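DUF1460 domain-containing protein (Legionella pneumophila subsp. pneumophila, PDB 2IM9) is of unknown function but belongs to an N-acetylmuramoyl-L-alanine amidase-like family of the papain-like peptidase clan, and so may cleave amide bonds of peptidoglycan. Local coordinates at residues I139-N142 and N143-K147; A62-K65 and G66-Y69; R304-P307 and T308-G311; P177-Y180 and N181-I185. All coordinates share one frame; numbering follows the deposited sequence.

Contact 1. Residues I139-N142 and N143-K147; sequences IDWN and NYNQK
Trp141 and Asn145, one helical turn apart, meet through the amide nitrogen of the asparagine: ND2 lies 3.1 Å above the plane of the indole, offset toward the rim, and comes within 3.2 Å of Trp141 CD1. Trp141 CG lies anti to its backbone N (chi1 -166°) while Asn145 CG lies beside its own, which brings the amide over the indole, the planes 70° apart. ND2 also makes a weak hydrogen bond to Trp141 O, while OD1 is taken by Arg148 and the indole NE1 is hydrogen-bonded to Asn100 OD1.

Backbone bonds hold the same turn. Tyr144 N donates to Asp140 O (2.9 Å), Asn145 N to Trp141 O (3.0 Å) and Gln146 N to Asn142 O (2.9 Å).

Asp140 and Tyr144 run alongside each other, with carboxylate and phenol planes only 8° apart and OD1 4.2 Å from CE2. The carboxylate's charge is met by Lys176 in a salt bridge. Lys147 NZ donates to Asn143 OD1 at 2.8 Å.

The i to i+4 bonds are those of an alpha-helix, and helix 137-147 is amphipathic: Trp141 packs on Val99 and Leu103 of helix 95-107 and on Leu151 of strand 151-153, whereas Lys147 is exposed.

Contact 2. Residues A62-K65 and G66-Y69; sequences AYFK and GTKY
A type II beta turn from Phe64 to Thr67 leads the chain out of helix 53-63, and Thr67 closes it twice on one carbonyl. Thr67 N donates to Phe64 O at 3.2 Å, the usual i+3 to i bond of the turn, and Thr67 OG1 donates to the same oxygen at 2.9 Å. Both donors come from the same face of the carbonyl plane and lie well above it, the hydroxyl 37° out, so Phe64 O is gripped from one side by the backbone and side chain of a single residue. The threonine torsion makes this possible: with OG1 beside its own backbone N (chi1 -58°), hydroxyl and amide point to the same acceptor. OG1 also sits at the edge of the Phe64 ring, near its plane, and is 4.0 Å from Phe64 CB.

Gly66 takes the third place of the turn with a positive phi of 88°, as is usual in a type II turn. A water ties the helix end to the turn: it donates to Lys65 O at 2.7 Å and reaches Tyr63 O and Thr67 OG1, each at 3.2 Å.

On the inner side, Phe64 packs on Tyr98 and Leu105 of helix 95-107 and meets Phe93 edge-to-face. On the outer side, Lys65 makes a salt bridge with Asp293 and touches Arg282 of strand 278-285. Gly66 and Thr67 form backbone hydrogen bonds with Val291, which joins the turn after helix 53-63 to strand 290-295.

Contact 3. Residues R304-P307 and T308-G311; sequences RSSP and TIKG
Ser306 OG receives two backbone amides at once, Ile309 N at 3.0 Å and Thr308 N at 3.1 Å. The bond from Ile309 is the straighter, with an N-H...O angle of 166° against 148° for Thr308. The hydroxyl gets there because it stands opposite the backbone N of Ser306 (chi1 168°), swung forward over the Pro307-Thr308 bend to face the amides two and three residues on. The bond from Thr308 N to Ser306 OG makes this an ST turn, and the same oxygen also takes the next amide.

Van der Waals contacts run beside the hydrogen bonds. Ile309 lays its CG1 branch along the serine, CG1 lying 3.4 Å from OG and CD1 3.8 Å from Ser306 CB. Beyond the bend, Lys310 folds back at chi2, bringing CE to 3.5 Å from Pro307 O. A water lies between Arg304 O and Ile309 O, 2.6 Å from the latter.

The next shell fixes these groups from outside. Thr308 OG1 is hydrogen-bonded to Arg251, and its side chain rests on Trp254 of strand 246-254; Ile309 packs on Ile249 of that strand and on Phe224 of helix 224-227. A classic beta bulge sets Lys310 and Gly311 against the single residue Ile250 as strand 311-317 begins.

One hydroxyl oxygen, acting as a double acceptor, thus satisfies two successive backbone amides of the bend, both in the irregular chain between helix 296-303 and strand 311-317.

Contact 4. Residues P177-Y180 and N181-I185; sequences PQWY and NHKTI
Lys183 lies over one face of the Trp179 indole in a cation-pi contact, just past the C-terminal end of helix 176-181. Its NZ stands 3.6 Å from the centroid of the six-membered ring, 25° off the normal, and CE makes a CH-pi contact with the same ring. The lysine runs alongside Tyr180 as well, so that CE also lies over that ring's face, 4.3 Å from its centroid. A chain extended as far as CE and bent at its last torsion (chi4 -56°) turns the ammonium toward the indole. NZ also hydrogen-bonds to Tyr130 OH, its strongest polar partner. Trp179 in turn meets Phe136 edge-to-face, and Tyr180 packs on Leu205 of helix 195-209.

On another flank of the helix the polar side chains are set against one another. Gln178 and Asn181 point the same way, their amides turned 68° apart; Asn181 ND2 donates to Gln178 OE1 at 3.0 Å in the planes of both groups. The imidazole of His182 stands perpendicular to the Gln178 amide.

The last turn is closed by Asn181 N bonding to Pro177 O and by Lys183 N donating to Tyr180 O at 3.0 Å, as the chain leaves the helix for an extended course. Gln178 O takes two bonds from one residue: His182 N at 3.1 Å and His182 ND1 at 3.2 Å approach it from opposite faces of its carbonyl plane.

How the contacts relate
Contacts 1 and 2 are partly buried, contact 1 the deeper, its centre about 11 Å from that of the chain, with four buried residues against one; contacts 3 and 4 are at the surface. The four do not touch. Contacts 1 and 2 both put an aromatic residue against helix 95-107, from places on opposite sides of the chain's centre. Contact 1 lies within one helix, contacts 2 and 4 at helix ends, and contact 3 in a loop entering strand 311-317. A hydroxyl does the turn-closing in contacts 2 and 3, as donor in one and acceptor in the other, whereas nitrogen over an indole marks contacts 1 and 4, neutral amide against ammonium.

Contact 1. Residues I139-N142 and N143-K147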
loop_
_atom_site.group_PDB
_atom_site.type_symbol
_atom_site.label_atom_id
_atom_site.label_comp_id
_atom_site.label_asym_id
_atom_site.label_seq_id
_atom_site.Cartn_x
_atom_site.Cartn_y
_atom_site.Cartn_z
ATOM N N ILE A 139 -10.683 3.301 -1.363
ATOM C CA ILE A 139 -11.712 3.153 -2.390
ATOM C C ILE A 139 -11.200 2.557 -3.699
ATOM O O ILE A 139 -11.992 2.063 -4.518
ATOM C CB ILE A 139 -12.456 4.488 -2.629
ATOM C CG1 ILE A 139 -11.479 5.576 -3.043
ATOM C CG2 ILE A 139 -13.210 4.912 -1.367
ATOM C CD1 ILE A 139 -11.876 6.257 -4.302
ATOM N N ASP A 140 -9.878 2.606 -3.901
ATOM C CA ASP A 140 -9.267 1.943 -5.055
ATOM C C ASP A 140 -8.628 0.611 -4.654
ATOM O O ASP A 140 -9.088 -0.455 -5.050
ATOM C CB ASP A 140 -8.195 2.817 -5.705
ATOM C CG ASP A 140 -8.743 4.090 -6.313
ATOM O OD1 ASP A 140 -9.878 4.096 -6.839
ATOM O OD2 ASP A 140 -7.993 5.080 -6.295
ATOM N N TRP A 141 -7.551 0.675 -3.876
ATOM C CA TRP A 141 -6.696 -0.499 -3.681
ATOM C C TRP A 141 -7.387 -1.583 -2.875
ATOM O O TRP A 141 -7.484 -2.741 -3.338
ATOM C CB TRP A 141 -5.376 -0.096 -3.006
ATOM C CG TRP A 141 -4.294 -1.153 -3.047
ATOM C CD1 TRP A 141 -3.472 -1.449 -4.105
ATOM C CD2 TRP A 141 -3.870 -1.998 -1.965
ATOM N NE1 TRP A 141 -2.595 -2.454 -3.762
ATOM C CE2 TRP A 141 -2.819 -2.816 -2.457
ATOM C CE3 TRP A 141 -4.296 -2.165 -0.646
ATOM C CZ2 TRP A 141 -2.173 -3.769 -1.663
ATOM C CZ3 TRP A 141 -3.656 -3.118 0.153
ATOM C CH2 TRP A 141 -2.595 -3.905 -0.360
ATOM N N ASN A 142 -7.845 -1.242 -1.667
ATOM C CA ASN A 142 -8.588 -2.225 -0.869
ATOM C C ASN A 142 -9.789 -2.753 -1.666
ATOM O O ASN A 142 -9.998 -3.967 -1.764
ATOM C CB ASN A 142 -9.111 -1.604 0.425
ATOM C CG ASN A 142 -8.036 -1.394 1.471
ATOM O OD1 ASN A 142 -6.877 -1.784 1.301
ATOM N ND2 ASN A 142 -8.429 -0.794 2.585
ATOM N N ASN A 143 -10.582 -1.844 -2.222
ATOM C CA ASN A 143 -11.819 -2.235 -2.906
ATOM C C ASN A 143 -11.570 -3.223 -4.049
ATOM O O ASN A 143 -12.146 -4.325 -4.079
ATOM C CB ASN A 143 -12.541 -0.980 -3.406
ATOM C CG ASN A 143 -13.768 -1.305 -4.219
ATOM O OD1 ASN A 143 -14.728 -1.863 -3.705
ATOM N ND2 ASN A 143 -13.727 -0.977 -5.509
ATOM N N TYR A 144 -10.685 -2.838 -4.959
ATOM C CA TYR A 144 -10.416 -3.653 -6.143
ATOM C C TYR A 144 -9.698 -4.951 -5.820
ATOM O O TYR A 144 -10.004 -5.995 -6.421
ATOM C CB TYR A 144 -9.691 -2.852 -7.233
ATOM C CG TYR A 144 -10.587 -1.822 -7.882
ATOM C CD1 TYR A 144 -11.805 -2.196 -8.455
ATOM C CD2 TYR A 144 -10.230 -0.478 -7.913
ATOM C CE1 TYR A 144 -12.648 -1.257 -9.035
ATOM C CE2 TYR A 144 -11.067 0.473 -8.491
ATOM C CZ TYR A 144 -12.275 0.073 -9.050
ATOM O OH TYR A 144 -13.105 0.993 -9.633
ATOM N N ASN A 145 -8.765 -4.915 -4.871
ATOM C CA ASN A 145 -8.023 -6.130 -4.546
ATOM C C ASN A 145 -8.832 -7.110 -3.692
ATOM O O ASN A 145 -8.574 -8.312 -3.720
ATOM C CB ASN A 145 -6.623 -5.804 -3.994
ATOM C CG ASN A 145 -5.686 -5.294 -5.078
ATOM O OD1 ASN A 145 -5.475 -5.960 -6.094
ATOM N ND2 ASN A 145 -5.126 -4.095 -4.881
ATOM N N GLN A 146 -9.829 -6.600 -2.974
ATOM C CA GLN A 146 -10.782 -7.464 -2.282
ATOM C C GLN A 146 -11.725 -8.086 -3.300
ATOM O O GLN A 146 -11.952 -9.309 -3.280
ATOM C CB GLN A 146 -11.570 -6.695 -1.221
ATOM C CG GLN A 146 -10.787 -6.427 0.060
ATOM C CD GLN A 146 -11.385 -5.299 0.904
ATOM O OE1 GLN A 146 -10.749 -4.799 1.854
ATOM N NE2 GLN A 146 -12.591 -4.870 0.549
ATOM N N LYS A 147 -12.239 -7.254 -4.207
ATOM C CA LYS A 147 -13.208 -7.717 -5.219
ATOM C C LYS A 147 -12.648 -8.847 -6.074
ATOM O O LYS A 147 -13.367 -9.806 -6.395
ATOM C CB LYS A 147 -13.744 -6.548 -6.070
ATOM C CG LYS A 147 -14.673 -5.600 -5.289
ATOM C CD LYS A 147 -16.160 -5.789 -5.598
ATOM C CE LYS A 147 -17.050 -4.944 -4.663
ATOM N NZ LYS A 147 -16.781 -3.460 -4.719
#

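Contact 2. Residues A62-K65 and G66-Y69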
loop_
_atom_site.group_PDB
_atom_site.type_symbol
_atom_site.label_atom_id
_atom_site.label_comp_id
_atom_site.label_asym_id
_atom_site.label_seq_id
_atom_site.Cartn_x
_atom_site.Cartn_y
_atom_site.Cartn_z
ATOM N N ALA A 62 11.401 -9.400 4.009
ATOM C CA ALA A 62 12.698 -9.336 4.704
ATOM C C ALA A 62 13.860 -9.071 3.749
ATOM O O ALA A 62 14.788 -8.339 4.082
ATOM C CB ALA A 62 12.949 -10.599 5.485
ATOM N N TYR A 63 13.783 -9.646 2.561
ATOM C CA TYR A 63 14.857 -9.534 1.564
ATOM C C TYR A 63 15.138 -8.074 1.211
ATOM O O TYR A 63 16.272 -7.711 0.872
ATOM C CB TYR A 63 14.478 -10.334 0.326
ATOM C CG TYR A 63 15.454 -10.225 -0.826
ATOM C CD1 TYR A 63 16.686 -10.890 -0.796
ATOM C CD2 TYR A 63 15.139 -9.463 -1.953
ATOM C CE1 TYR A 63 17.586 -10.789 -1.868
ATOM C CE2 TYR A 63 16.021 -9.354 -3.026
ATOM C CZ TYR A 63 17.239 -10.017 -2.980
ATOM O OH TYR A 63 18.098 -9.892 -4.046
ATOM N N PHE A 64 14.104 -7.234 1.295
ATOM C CA PHE A 64 14.235 -5.813 0.956
ATOM C C PHE A 64 14.467 -4.896 2.148
ATOM O O PHE A 64 14.491 -3.693 1.976
ATOM C CB PHE A 64 13.007 -5.328 0.174
ATOM C CG PHE A 64 12.854 -5.985 -1.169
ATOM C CD1 PHE A 64 13.724 -5.672 -2.223
ATOM C CD2 PHE A 64 11.861 -6.925 -1.383
ATOM C CE1 PHE A 64 13.588 -6.282 -3.467
ATOM C CE2 PHE A 64 11.717 -7.550 -2.628
ATOM C CZ PHE A 64 12.581 -7.231 -3.670
ATOM N N LYS A 65 14.597 -5.441 3.363
ATOM C CA LYS A 65 14.913 -4.578 4.512
ATOM C C LYS A 65 16.198 -3.792 4.235
ATOM O O LYS A 65 17.161 -4.336 3.667
ATOM C CB LYS A 65 15.059 -5.377 5.810
ATOM C CG LYS A 65 13.738 -5.776 6.446
ATOM C CD LYS A 65 13.942 -6.779 7.576
ATOM C CE LYS A 65 14.582 -6.134 8.791
ATOM N NZ LYS A 65 14.645 -7.134 9.895
ATOM N N GLY A 66 16.196 -2.521 4.628
ATOM C CA GLY A 66 17.337 -1.637 4.430
ATOM C C GLY A 66 17.378 -0.896 3.106
ATOM O O GLY A 66 18.209 -0.006 2.926
ATOM N N THR A 67 16.491 -1.254 2.178
ATOM C CA THR A 67 16.345 -0.525 0.910
ATOM C C THR A 67 15.794 0.876 1.156
ATOM O O THR A 67 14.865 1.061 1.951
ATOM C CB THR A 67 15.421 -1.285 -0.068
ATOM O OG1 THR A 67 15.959 -2.596 -0.292
ATOM C CG2 THR A 67 15.314 -0.562 -1.404
ATOM N N LYS A 68 16.349 1.866 0.460
ATOM C CA LYS A 68 16.042 3.253 0.755
ATOM C C LYS A 68 14.603 3.617 0.428
ATOM O O LYS A 68 13.973 2.995 -0.434
ATOM C CB LYS A 68 16.994 4.197 0.020
ATOM C CG LYS A 68 16.694 4.371 -1.441
ATOM C CD LYS A 68 17.710 5.294 -2.094
ATOM C CE LYS A 68 17.775 5.027 -3.583
ATOM N NZ LYS A 68 18.522 6.114 -4.273
ATOM N N TYR A 69 14.117 4.646 1.110
ATOM C CA TYR A 69 12.807 5.206 0.875
ATOM C C TYR A 69 12.880 6.159 -0.302
ATOM O O TYR A 69 13.766 7.023 -0.346
ATOM C CB TYR A 69 12.337 5.956 2.131
ATOM C CG TYR A 69 10.959 6.530 2.011
ATOM C CD1 TYR A 69 9.837 5.739 2.271
ATOM C CD2 TYR A 69 10.768 7.861 1.628
ATOM C CE1 TYR A 69 8.554 6.261 2.160
ATOM C CE2 TYR A 69 9.473 8.400 1.507
ATOM C CZ TYR A 69 8.378 7.583 1.773
ATOM O OH TYR A 69 7.108 8.108 1.667
HETATM O O HOH W 1 17.693 -4.850 1.068
#

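Contact 3. Residues R304-P307 and T308-G311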
loop_
_atom_site.group_PDB
_atom_site.type_symbol
_atom_site.label_atom_id
_atom_site.label_comp_id
_atom_site.label_asym_id
_atom_site.label_seq_id
_atom_site.Cartn_x
_atom_site.Cartn_y
_atom_site.Cartn_z
ATOM N N ARG A 304 -0.389 7.148 18.996
ATOM C CA ARG A 304 -1.516 7.565 19.855
ATOM C C ARG A 304 -1.592 9.061 20.113
ATOM O O ARG A 304 -2.684 9.603 20.279
ATOM C CB ARG A 304 -1.433 6.894 21.231
ATOM C CG ARG A 304 -1.822 5.460 21.301
ATOM C CD ARG A 304 -1.327 4.870 22.619
ATOM N NE ARG A 304 -2.295 5.065 23.690
ATOM C CZ ARG A 304 -2.028 5.013 24.994
ATOM N NH1 ARG A 304 -0.795 4.804 25.448
ATOM N NH2 ARG A 304 -3.019 5.200 25.851
ATOM N N SER A 305 -0.437 9.716 20.192
ATOM C CA SER A 305 -0.389 11.135 20.532
ATOM C C SER A 305 -0.879 12.011 19.372
ATOM O O SER A 305 -1.168 13.201 19.550
ATOM C CB SER A 305 1.011 11.552 20.998
ATOM O OG SER A 305 1.998 11.198 20.051
ATOM N N SER A 306 -0.990 11.415 18.188
ATOM C CA SER A 306 -1.535 12.117 17.026
ATOM C C SER A 306 -3.004 12.522 17.210
ATOM O O SER A 306 -3.832 11.716 17.642
ATOM C CB SER A 306 -1.397 11.246 15.773
ATOM O OG SER A 306 -2.157 11.789 14.699
ATOM N N PRO A 307 -3.353 13.772 16.864
ATOM C CA PRO A 307 -4.768 14.119 16.931
ATOM C C PRO A 307 -5.629 13.377 15.894
ATOM O O PRO A 307 -6.830 13.236 16.102
ATOM C CB PRO A 307 -4.770 15.627 16.639
ATOM C CG PRO A 307 -3.543 15.863 15.857
ATOM C CD PRO A 307 -2.525 14.905 16.411
ATOM N N THR A 308 -5.025 12.897 14.806
ATOM C CA THR A 308 -5.814 12.342 13.687
ATOM C C THR A 308 -5.735 10.825 13.517
ATOM O O THR A 308 -6.655 10.226 12.971
ATOM C CB THR A 308 -5.419 12.994 12.350
ATOM O OG1 THR A 308 -4.010 12.865 12.163
ATOM C CG2 THR A 308 -5.776 14.487 12.377
ATOM N N ILE A 309 -4.635 10.218 13.948
ATOM C CA ILE A 309 -4.510 8.750 13.840
ATOM C C ILE A 309 -5.319 8.099 14.963
ATOM O O ILE A 309 -5.126 8.421 16.129
ATOM C CB ILE A 309 -3.045 8.277 13.908
ATOM C CG1 ILE A 309 -2.190 8.961 12.825
ATOM C CG2 ILE A 309 -2.973 6.739 13.768
ATOM C CD1 ILE A 309 -0.665 8.773 13.039
ATOM N N LYS A 310 -6.229 7.189 14.622
ATOM C CA LYS A 310 -7.117 6.601 15.639
ATOM C C LYS A 310 -7.088 5.076 15.708
ATOM O O LYS A 310 -7.696 4.491 16.611
ATOM C CB LYS A 310 -8.572 7.058 15.447
ATOM C CG LYS A 310 -8.805 8.567 15.663
ATOM C CD LYS A 310 -8.568 8.969 17.112
ATOM C CE LYS A 310 -8.646 10.480 17.296
ATOM N NZ LYS A 310 -8.455 10.852 18.727
ATOM N N GLY A 311 -6.446 4.426 14.742
ATOM C CA GLY A 311 -6.336 2.960 14.827
ATOM C C GLY A 311 -5.828 2.277 13.577
ATOM O O GLY A 311 -5.206 2.912 12.712
HETATM O O HOH W 2 -4.831 9.119 18.662
#

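Contact 4. Residues P177-Y180 and N181-I185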
loop_
_atom_site.group_PDB
_atom_site.type_symbol
_atom_site.label_atom_id
_atom_site.label_comp_id
_atom_site.label_asym_id
_atom_site.label_seq_id
_atom_site.Cartn_x
_atom_site.Cartn_y
_atom_site.Cartn_z
ATOM N N PRO A 177 -12.492 14.206 -8.666
ATOM C CA PRO A 177 -12.323 15.433 -9.464
ATOM C C PRO A 177 -11.669 16.587 -8.708
ATOM O O PRO A 177 -10.841 17.304 -9.283
ATOM C CB PRO A 177 -13.756 15.774 -9.901
ATOM C CG PRO A 177 -14.452 14.439 -9.917
ATOM C CD PRO A 177 -13.895 13.754 -8.670
ATOM N N GLN A 178 -11.990 16.762 -7.425
ATOM C CA GLN A 178 -11.338 17.830 -6.667
ATOM C C GLN A 178 -9.855 17.517 -6.378
ATOM O O GLN A 178 -8.984 18.410 -6.360
ATOM C CB GLN A 178 -12.101 18.123 -5.369
ATOM C CG GLN A 178 -11.679 19.449 -4.738
ATOM C CD GLN A 178 -11.947 20.640 -5.667
ATOM O OE1 GLN A 178 -11.032 21.148 -6.295
ATOM N NE2 GLN A 178 -13.198 21.042 -5.782
ATOM N N TRP A 179 -9.546 16.239 -6.176
ATOM C CA TRP A 179 -8.158 15.840 -5.988
ATOM C C TRP A 179 -7.370 16.155 -7.274
ATOM O O TRP A 179 -6.262 16.711 -7.211
ATOM C CB TRP A 179 -8.111 14.351 -5.661
ATOM C CG TRP A 179 -6.739 13.766 -5.440
ATOM C CD1 TRP A 179 -5.895 14.000 -4.384
ATOM C CD2 TRP A 179 -6.097 12.781 -6.260
ATOM N NE1 TRP A 179 -4.748 13.235 -4.515
ATOM C CE2 TRP A 179 -4.844 12.484 -5.662
ATOM C CE3 TRP A 179 -6.454 12.130 -7.449
ATOM C CZ2 TRP A 179 -3.938 11.550 -6.217
ATOM C CZ3 TRP A 179 -5.548 11.199 -8.010
ATOM C CH2 TRP A 179 -4.304 10.928 -7.390
ATOM N N TYR A 180 -7.950 15.837 -8.432
ATOM C CA TYR A 180 -7.270 16.154 -9.695
ATOM C C TYR A 180 -7.083 17.648 -9.839
ATOM O O TYR A 180 -5.991 18.095 -10.191
ATOM C CB TYR A 180 -7.976 15.552 -10.921
ATOM C CG TYR A 180 -7.545 14.135 -11.135
ATOM C CD1 TYR A 180 -8.204 13.086 -10.495
ATOM C CD2 TYR A 180 -6.423 13.833 -11.932
ATOM C CE1 TYR A 180 -7.792 11.770 -10.676
ATOM C CE2 TYR A 180 -5.991 12.523 -12.104
ATOM C CZ TYR A 180 -6.666 11.503 -11.463
ATOM O OH TYR A 180 -6.234 10.219 -11.617
ATOM N N ASN A 181 -8.117 18.410 -9.490
ATOM C CA ASN A 181 -8.098 19.861 -9.660
ATOM C C ASN A 181 -6.976 20.513 -8.873
ATOM O O ASN A 181 -6.395 21.507 -9.312
ATOM C CB ASN A 181 -9.451 20.467 -9.287
ATOM C CG ASN A 181 -9.511 21.948 -9.552
ATOM O OD1 ASN A 181 -9.267 22.423 -10.680
ATOM N ND2 ASN A 181 -9.822 22.698 -8.518
ATOM N N HIS A 182 -6.666 19.933 -7.716
ATOM C CA HIS A 182 -5.583 20.426 -6.842
ATOM C C HIS A 182 -4.150 20.097 -7.296
ATOM O O HIS A 182 -3.178 20.563 -6.695
ATOM C CB HIS A 182 -5.780 19.890 -5.425
ATOM C CG HIS A 182 -6.567 20.809 -4.539
ATOM N ND1 HIS A 182 -7.932 20.964 -4.648
ATOM C CD2 HIS A 182 -6.173 21.632 -3.541
ATOM C CE1 HIS A 182 -8.351 21.815 -3.722
ATOM N NE2 HIS A 182 -7.300 22.238 -3.041
ATOM N N LYS A 183 -4.002 19.262 -8.318
ATOM C CA LYS A 183 -2.657 18.856 -8.721
ATOM C C LYS A 183 -1.833 19.966 -9.355
ATOM O O LYS A 183 -2.370 20.892 -9.970
ATOM C CB LYS A 183 -2.719 17.671 -9.680
ATOM C CG LYS A 183 -3.190 16.400 -9.014
ATOM C CD LYS A 183 -3.269 15.260 -10.032
ATOM C CE LYS A 183 -3.473 13.893 -9.346
ATOM N NZ LYS A 183 -2.390 13.613 -8.336
ATOM N N THR A 184 -0.524 19.842 -9.197
ATOM C CA THR A 184 0.424 20.772 -9.812
ATOM C C THR A 184 1.266 20.020 -10.830
ATOM O O THR A 184 1.123 18.812 -10.990
ATOM C CB THR A 184 1.378 21.378 -8.767
ATOM O OG1 THR A 184 2.227 20.353 -8.250
ATOM C CG2 THR A 184 0.601 22.027 -7.614
ATOM N N ILE A 185 2.180 20.734 -11.482
ATOM C CA ILE A 185 3.070 20.089 -12.461
ATOM C C ILE A 185 3.933 18.974 -11.866
ATOM O O ILE A 185 4.460 18.133 -12.616
ATOM C CB ILE A 185 3.930 21.114 -13.237
ATOM C CG1 ILE A 185 4.819 21.925 -12.293
ATOM C CG2 ILE A 185 3.030 22.018 -14.090
ATOM C CD1 ILE A 185 5.901 22.682 -13.032
#